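Side-chain contacts in terminal oxygenase component of carbazole (PDB 7BUG), which catalyses the angular dioxygenation of carbazole at positions C-9a and C-1, using a Rieske [2Fe-2S] cluster and a mononuclear iron: residues 167-171 against 172-176; 375-379 against 380-384; 147-151 against 152-156. All coordinates share one frame; numbering follows the deposited sequence.

Interaction 1: 167-171 against 172-176; sequences IKSNW and RLAVE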
loop_
_atom_site.group_PDB
_atom_site.type_symbol
_atom_site.label_atom_id
_atom_site.label_comp_id
_atom_site.label_asym_id
_atom_site.label_seq_id
_atom_site.Cartn_x
_atom_site.Cartn_y
_atom_site.Cartn_z
ATOM N N ILE A 167 3.769 18.242 4.181
ATOM C CA ILE A 167 5.077 17.570 4.029
ATOM C C ILE A 167 4.927 16.130 4.495
ATOM O O ILE A 167 4.398 15.909 5.581
ATOM C CB ILE A 167 6.204 18.290 4.773
ATOM C CG1 ILE A 167 6.345 19.759 4.364
ATOM C CG2 ILE A 167 7.533 17.548 4.618
ATOM C CD1 ILE A 167 6.546 20.007 2.902
ATOM N N LYS A 168 5.466 15.187 3.721
ATOM C CA LYS A 168 5.345 13.760 4.077
ATOM C C LYS A 168 6.495 13.316 4.989
ATOM O O LYS A 168 7.397 12.540 4.580
ATOM C CB LYS A 168 5.277 12.925 2.777
ATOM C CG LYS A 168 4.066 13.245 1.931
ATOM C CD LYS A 168 4.099 12.644 0.544
ATOM C CE LYS A 168 3.327 13.481 -0.456
ATOM N NZ LYS A 168 3.377 12.884 -1.817
ATOM N N SER A 169 6.518 13.808 6.227
ATOM C CA SER A 169 7.311 13.189 7.294
ATOM C C SER A 169 6.498 13.323 8.565
ATOM O O SER A 169 5.631 14.227 8.680
ATOM C CB SER A 169 8.665 13.762 7.493
ATOM O OG SER A 169 8.644 14.937 8.318
ATOM N N ASN A 170 6.774 12.446 9.501
ATOM C CA ASN A 170 6.215 12.630 10.857
ATOM C C ASN A 170 6.647 13.999 11.380
ATOM O O ASN A 170 7.785 14.446 11.152
ATOM C CB ASN A 170 6.678 11.492 11.767
ATOM C CG ASN A 170 6.127 11.562 13.161
ATOM O OD1 ASN A 170 6.742 12.155 14.049
ATOM N ND2 ASN A 170 4.928 11.047 13.295
ATOM N N TRP A 171 5.795 14.621 12.186
ATOM C CA TRP A 171 6.025 15.950 12.755
ATOM C C TRP A 171 7.313 15.991 13.573
ATOM O O TRP A 171 7.920 17.055 13.619
ATOM C CB TRP A 171 4.801 16.407 13.609
ATOM C CG TRP A 171 4.639 15.642 14.892
ATOM C CD1 TRP A 171 4.155 14.390 15.086
ATOM C CD2 TRP A 171 5.010 16.121 16.195
ATOM N NE1 TRP A 171 4.200 14.056 16.432
ATOM C CE2 TRP A 171 4.715 15.108 17.125
ATOM C CE3 TRP A 171 5.546 17.330 16.625
ATOM C CZ2 TRP A 171 4.932 15.285 18.505
ATOM C CZ3 TRP A 171 5.806 17.495 17.969
ATOM C CH2 TRP A 171 5.497 16.480 18.882
ATOM N N ARG A 172 7.661 14.944 14.304
ATOM C CA ARG A 172 8.846 15.011 15.194
ATOM C C ARG A 172 10.141 15.095 14.389
ATOM O O ARG A 172 11.108 15.736 14.845
ATOM C CB ARG A 172 8.849 13.777 16.078
ATOM C CG ARG A 172 7.656 13.813 17.031
ATOM C CD ARG A 172 7.463 12.467 17.713
ATOM N NE ARG A 172 7.210 11.394 16.757
ATOM C CZ ARG A 172 7.090 10.127 17.034
ATOM N NH1 ARG A 172 7.203 9.706 18.292
ATOM N NH2 ARG A 172 6.907 9.260 16.067
ATOM N N LEU A 173 10.157 14.466 13.228
ATOM C CA LEU A 173 11.384 14.561 12.379
ATOM C C LEU A 173 11.556 16.018 11.931
ATOM O O LEU A 173 12.665 16.515 11.904
ATOM C CB LEU A 173 11.206 13.599 11.201
ATOM C CG LEU A 173 11.052 12.128 11.578
ATOM C CD1 LEU A 173 10.927 11.269 10.315
ATOM C CD2 LEU A 173 12.191 11.676 12.476
ATOM N N ALA A 174 10.453 16.739 11.708
ATOM C CA ALA A 174 10.447 18.158 11.335
ATOM C C ALA A 174 10.922 19.031 12.512
ATOM O O ALA A 174 11.788 19.898 12.359
ATOM C CB ALA A 174 9.043 18.553 10.901
ATOM N N VAL A 175 10.371 18.787 13.720
ATOM C CA VAL A 175 10.767 19.560 14.918
ATOM C C VAL A 175 12.264 19.408 15.130
ATOM O O VAL A 175 12.971 20.416 15.378
ATOM C CB VAL A 175 10.028 19.077 16.171
ATOM C CG1 VAL A 175 10.599 19.748 17.417
ATOM C CG2 VAL A 175 8.554 19.394 16.062
ATOM N N GLU A 176 12.757 18.174 15.054
ATOM C CA GLU A 176 14.167 17.898 15.414
ATOM C C GLU A 176 15.065 18.527 14.369
ATOM O O GLU A 176 16.045 19.162 14.788
ATOM C CB GLU A 176 14.389 16.424 15.647
ATOM C CG GLU A 176 13.613 15.957 16.850
ATOM C CD GLU A 176 13.930 14.545 17.298
ATOM O OE1 GLU A 176 14.956 13.931 16.773
ATOM O OE2 GLU A 176 13.226 14.046 18.177
#
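N170 and R172 meet at the N-cap of helix 171-179, in the catalytic domain of the oxygenase. OD1 of N170 takes two bonds from R172. The backbone N of R172 lies 2.9 Å from N170 OD1 and gives the capping bond. NE of R172 is equally close to N170 OD1, and its bond is almost straight, at 173°. The two donors reach OD1 from opposite faces of the amide plane. OD1 itself lies at the edge of the guanidinium, near its plane. With CG anti to the backbone N (chi1 -178°), the N170 amide extends to where both donors can meet it. Its ND2 is held by the carbonyls of K22 and E291.

W171 begins the first turn of the helix. Its indole lies over the R172 side chain, and CG of R172 makes a CH-pi contact 3.5 Å from the centroid of the six-membered ring. Ring and guanidinium planes are only 16° apart. NE1 of W171 bonds to A21 O, and NH1 of R172 bonds to the carbonyls of Y18 and V19, so the N-terminal region is tied to this helix start. As the helix of the Bet v 1-like domain proceeds, V175 N bonds to W171 O at 3.0 Å. V175 CG2 also touches CE3 of the indole, 3.7 Å away. OG of S169 donates to N170 O at 3.0 Å, and N170 O accepts a second, weak bond from L173 N. The A174 side chain lies about 10 Å from the bound iron(II) ion, and touches H294, Y286 and R337.

Interaction 2: 375-379 against 380-384; sequences GIQTQ and AHVSG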
loop_
_atom_site.group_PDB
_atom_site.type_symbol
_atom_site.label_atom_id
_atom_site.label_comp_id
_atom_site.label_asym_id
_atom_site.label_seq_id
_atom_site.Cartn_x
_atom_site.Cartn_y
_atom_site.Cartn_z
ATOM N N GLY A 375 -1.159 15.765 26.673
ATOM C CA GLY A 375 -1.815 14.502 26.368
ATOM C C GLY A 375 -1.257 13.865 25.110
ATOM O O GLY A 375 -0.875 14.603 24.185
ATOM N N ILE A 376 -1.259 12.546 25.058
ATOM C CA ILE A 376 -0.800 11.786 23.857
ATOM C C ILE A 376 -2.020 11.399 23.029
ATOM O O ILE A 376 -2.872 10.596 23.471
ATOM C CB ILE A 376 0.084 10.592 24.244
ATOM C CG1 ILE A 376 1.388 11.121 24.843
ATOM C CG2 ILE A 376 0.316 9.668 23.062
ATOM C CD1 ILE A 376 2.215 10.097 25.540
ATOM N N GLN A 377 -2.075 11.925 21.810
ATOM C CA GLN A 377 -3.169 11.558 20.890
ATOM C C GLN A 377 -3.005 10.105 20.484
ATOM O O GLN A 377 -1.861 9.665 20.142
ATOM C CB GLN A 377 -3.135 12.479 19.669
ATOM C CG GLN A 377 -4.163 12.109 18.622
ATOM C CD GLN A 377 -5.524 12.706 18.906
ATOM O OE1 GLN A 377 -5.814 13.095 20.050
ATOM N NE2 GLN A 377 -6.372 12.834 17.892
ATOM N N THR A 378 -4.104 9.370 20.479
ATOM C CA THR A 378 -4.074 7.932 20.123
ATOM C C THR A 378 -5.153 7.613 19.092
ATOM O O THR A 378 -5.985 8.457 18.789
ATOM C CB THR A 378 -4.310 7.046 21.359
ATOM O OG1 THR A 378 -5.700 7.124 21.670
ATOM C CG2 THR A 378 -3.474 7.456 22.549
ATOM N N GLN A 379 -5.020 6.444 18.498
ATOM C CA GLN A 379 -5.963 5.977 17.460
ATOM C C GLN A 379 -7.337 5.886 18.124
ATOM O O GLN A 379 -8.354 6.078 17.425
ATOM C CB GLN A 379 -5.466 4.679 16.802
ATOM C CG GLN A 379 -4.776 4.873 15.460
ATOM C CD GLN A 379 -5.534 5.687 14.440
ATOM O OE1 GLN A 379 -6.741 5.515 14.190
ATOM N NE2 GLN A 379 -4.807 6.580 13.803
ATOM N N ALA A 380 -7.418 5.672 19.438
ATOM C CA ALA A 380 -8.699 5.673 20.161
ATOM C C ALA A 380 -9.364 7.056 20.060
ATOM O O ALA A 380 -10.567 7.107 19.911
ATOM C CB ALA A 380 -8.526 5.248 21.614
ATOM N N HIS A 381 -8.615 8.164 20.154
ATOM C CA HIS A 381 -9.209 9.493 19.993
ATOM C C HIS A 381 -9.710 9.622 18.553
ATOM O O HIS A 381 -10.775 10.229 18.321
ATOM C CB HIS A 381 -8.187 10.581 20.286
ATOM C CG HIS A 381 -7.722 10.618 21.710
ATOM N ND1 HIS A 381 -6.478 10.112 22.125
ATOM C CD2 HIS A 381 -8.317 11.144 22.809
ATOM C CE1 HIS A 381 -6.362 10.320 23.427
ATOM N NE2 HIS A 381 -7.478 10.977 23.872
ATOM N N VAL A 382 -8.955 9.112 17.605
ATOM C CA VAL A 382 -9.269 9.272 16.164
ATOM C C VAL A 382 -10.550 8.505 15.849
ATOM O O VAL A 382 -11.424 9.059 15.136
ATOM C CB VAL A 382 -8.122 8.821 15.269
ATOM C CG1 VAL A 382 -8.515 8.936 13.818
ATOM C CG2 VAL A 382 -6.859 9.628 15.542
ATOM N N SER A 383 -10.620 7.251 16.273
ATOM C CA SER A 383 -11.821 6.401 16.035
ATOM C C SER A 383 -12.586 6.234 17.350
ATOM O O SER A 383 -13.591 6.964 17.555
ATOM C CB SER A 383 -11.425 5.099 15.436
ATOM O OG SER A 383 -10.485 5.329 14.402
ATOM N N GLY A 384 -12.098 5.362 18.236
ATOM C CA GLY A 384 -12.811 4.996 19.479
ATOM C C GLY A 384 -13.893 3.968 19.209
ATOM O O GLY A 384 -13.544 2.792 19.050
#
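OG1 of T378 accepts two weak capping bonds from the start of helix 379-382. A380 N is 3.2 Å from T378 OG1, and H381 N is 3.4 Å from it. OG1 sits between the backbone N and the carbonyl carbon of its own residue (chi1 75°), which turns it to the backbone NH groups of A380 and H381 in the first turn. H381 answers in the other direction. Its ND1 accepts from T378 N at 3.0 Å, with the donor at the ring edge and near the ring plane. This bond requires a lone pair on ND1.

The Q377 amide runs almost parallel to the imidazole, with the planes 4° apart. Its OE1 lies 3.5 Å from H381 CB. The polar end of Q377 is held by R26, L49 and E51. The Q379 chain bends at chi2, and its OE1 comes 3.7 Å from V382 CB. NE2 of Q379 bonds to E291. The helix is short: S383 N closes it on Q379 O at 2.8 Å, in a nearly straight bond of 172°. Reciprocal bonding between the N-cap residue T378 and H381, three positions on, defines a capping box.

Interaction 3: 147-151 against 152-156; sequences RDTPP and NFLDD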
loop_
_atom_site.group_PDB
_atom_site.type_symbol
_atom_site.label_atom_id
_atom_site.label_comp_id
_atom_site.label_asym_id
_atom_site.label_seq_id
_atom_site.Cartn_x
_atom_site.Cartn_y
_atom_site.Cartn_z
ATOM N N ARG A 147 -0.083 30.312 25.631
ATOM C CA ARG A 147 0.592 29.146 26.226
ATOM C C ARG A 147 1.334 28.351 25.136
ATOM O O ARG A 147 2.404 27.788 25.446
ATOM C CB ARG A 147 -0.374 28.222 26.935
ATOM C CG ARG A 147 0.341 27.226 27.833
ATOM C CD ARG A 147 -0.463 26.027 28.158
ATOM N NE ARG A 147 -0.842 25.252 26.958
ATOM C CZ ARG A 147 -1.729 24.270 26.972
ATOM N NH1 ARG A 147 -2.228 23.837 28.135
ATOM N NH2 ARG A 147 -2.079 23.643 25.861
ATOM N N ASP A 148 0.738 28.292 23.939
ATOM C CA ASP A 148 1.176 27.362 22.865
ATOM C C ASP A 148 1.756 28.169 21.720
ATOM O O ASP A 148 1.817 27.631 20.602
ATOM C CB ASP A 148 0.012 26.492 22.396
ATOM C CG ASP A 148 -0.393 25.421 23.398
ATOM O OD1 ASP A 148 0.417 25.090 24.271
ATOM O OD2 ASP A 148 -1.574 24.973 23.330
ATOM N N THR A 149 2.281 29.357 21.983
ATOM C CA THR A 149 2.893 30.210 20.944
ATOM C C THR A 149 4.193 30.709 21.517
ATOM O O THR A 149 4.335 30.847 22.738
ATOM C CB THR A 149 2.006 31.370 20.480
ATOM O OG1 THR A 149 1.639 32.168 21.608
ATOM C CG2 THR A 149 0.733 30.927 19.812
ATOM N N PRO A 150 5.219 30.913 20.683
ATOM C CA PRO A 150 6.497 31.349 21.216
ATOM C C PRO A 150 6.365 32.771 21.724
ATOM O O PRO A 150 5.510 33.532 21.263
ATOM C CB PRO A 150 7.425 31.339 19.986
ATOM C CG PRO A 150 6.736 30.389 19.062
ATOM C CD PRO A 150 5.246 30.629 19.239
ATOM N N PRO A 151 7.283 33.197 22.599
ATOM C CA PRO A 151 7.288 34.601 23.019
ATOM C C PRO A 151 7.393 35.547 21.801
ATOM O O PRO A 151 8.094 35.229 20.833
ATOM C CB PRO A 151 8.539 34.717 23.903
ATOM C CG PRO A 151 8.913 33.314 24.286
ATOM C CD PRO A 151 8.385 32.423 23.172
ATOM N N ASN A 152 6.679 36.678 21.886
ATOM C CA ASN A 152 6.649 37.826 20.928
ATOM C C ASN A 152 5.717 37.548 19.749
ATOM O O ASN A 152 5.409 38.467 19.032
ATOM C CB ASN A 152 8.060 38.288 20.510
ATOM C CG ASN A 152 8.903 38.664 21.725
ATOM O OD1 ASN A 152 9.695 37.868 22.213
ATOM N ND2 ASN A 152 8.636 39.830 22.305
ATOM N N PHE A 153 5.295 36.300 19.492
ATOM C CA PHE A 153 4.432 36.016 18.335
ATOM C C PHE A 153 3.156 36.849 18.407
ATOM O O PHE A 153 2.721 37.369 17.358
ATOM C CB PHE A 153 4.093 34.538 18.253
ATOM C CG PHE A 153 3.217 34.185 17.079
ATOM C CD1 PHE A 153 3.773 34.089 15.820
ATOM C CD2 PHE A 153 1.849 34.000 17.216
ATOM C CE1 PHE A 153 2.988 33.789 14.717
ATOM C CE2 PHE A 153 1.061 33.726 16.115
ATOM C CZ PHE A 153 1.652 33.570 14.870
ATOM N N LEU A 154 2.595 37.015 19.613
ATOM C CA LEU A 154 1.323 37.762 19.796
ATOM C C LEU A 154 1.558 39.240 20.181
ATOM O O LEU A 154 0.571 39.920 20.517
ATOM C CB LEU A 154 0.484 37.042 20.848
ATOM C CG LEU A 154 0.036 35.629 20.471
ATOM C CD1 LEU A 154 -0.669 34.965 21.650
ATOM C CD2 LEU A 154 -0.857 35.624 19.243
ATOM N N ASP A 155 2.777 39.757 20.136
ATOM C CA ASP A 155 3.013 41.210 20.421
ATOM C C ASP A 155 2.051 42.038 19.565
ATOM O O ASP A 155 1.954 41.762 18.376
ATOM C CB ASP A 155 4.474 41.605 20.210
ATOM C CG ASP A 155 5.368 41.109 21.326
ATOM O OD1 ASP A 155 4.821 40.509 22.272
ATOM O OD2 ASP A 155 6.605 41.286 21.214
ATOM N N ASP A 156 1.466 43.112 20.123
ATOM C CA ASP A 156 0.538 44.004 19.391
ATOM C C ASP A 156 1.153 44.402 18.035
ATOM O O ASP A 156 0.399 44.462 17.046
ATOM C CB ASP A 156 0.197 45.250 20.221
ATOM C CG ASP A 156 -0.781 46.196 19.534
ATOM O OD1 ASP A 156 -1.841 45.702 19.074
ATOM O OD2 ASP A 156 -0.461 47.420 19.412
#
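The ring of F153 meets T149 obliquely, with T149 CG2 4.2 Å from F153 CD2. The two side chains cross at about a right angle. W285 and F283 pack edge-to-face with this ring, and I160 of strand 158-167 also touches the F153 side chain. A chi1 of -180° swings the phenyl group away from its own backbone N, toward W285 and F283. Its CB lies beside P150 CD, the two side chains pointing the same way. The amide of N152 is another flat group. Its ND2 bonds to D155 OD2 at 2.7 Å, in the amide plane and on the syn side of the carboxylate.

Two beta turns shape this loop between strands 132-137 and 158-167. A type II turn runs from P150 to F153, closed by F153 N on P150 O at 3.3 Å. A type I turn follows from N152 to D155, with D155 N on N152 O at 3.1 Å. N152 has a positive phi of 82°, as the third position of a type II turn requires. An alanine here would leave D155 OD2 without its amide donor and would probably set that carboxylate free to turn, besides fitting the positive phi poorly.

T149 OG1 lies 3.6 Å from L154 CD1. T149 OG1 also makes weak hydrogen bonds to the carbonyls of L145 and A146. The L154 side chain is about 4 Å from a bound 2-methoxyethanol.

All three contacts are local, but they sit at different depths. Interaction 1 is buried, interaction 3 partly buried, and interaction 2 lies at the surface near the modelled C-terminal end. Interactions 1 and 2 both start helices, and each uses the side chain of the N-cap residue. The first has a strong amide cap, while the second relies on weak hydroxyl bonds and a histidine in return. Interaction 3 caps no helix and depends on two consecutive turns, prolines and aromatic packing. E291 links the first two, since its backbone O holds N170 and its carboxylate holds Q379. The centres of interactions 2 and 3 are about 28 Å apart.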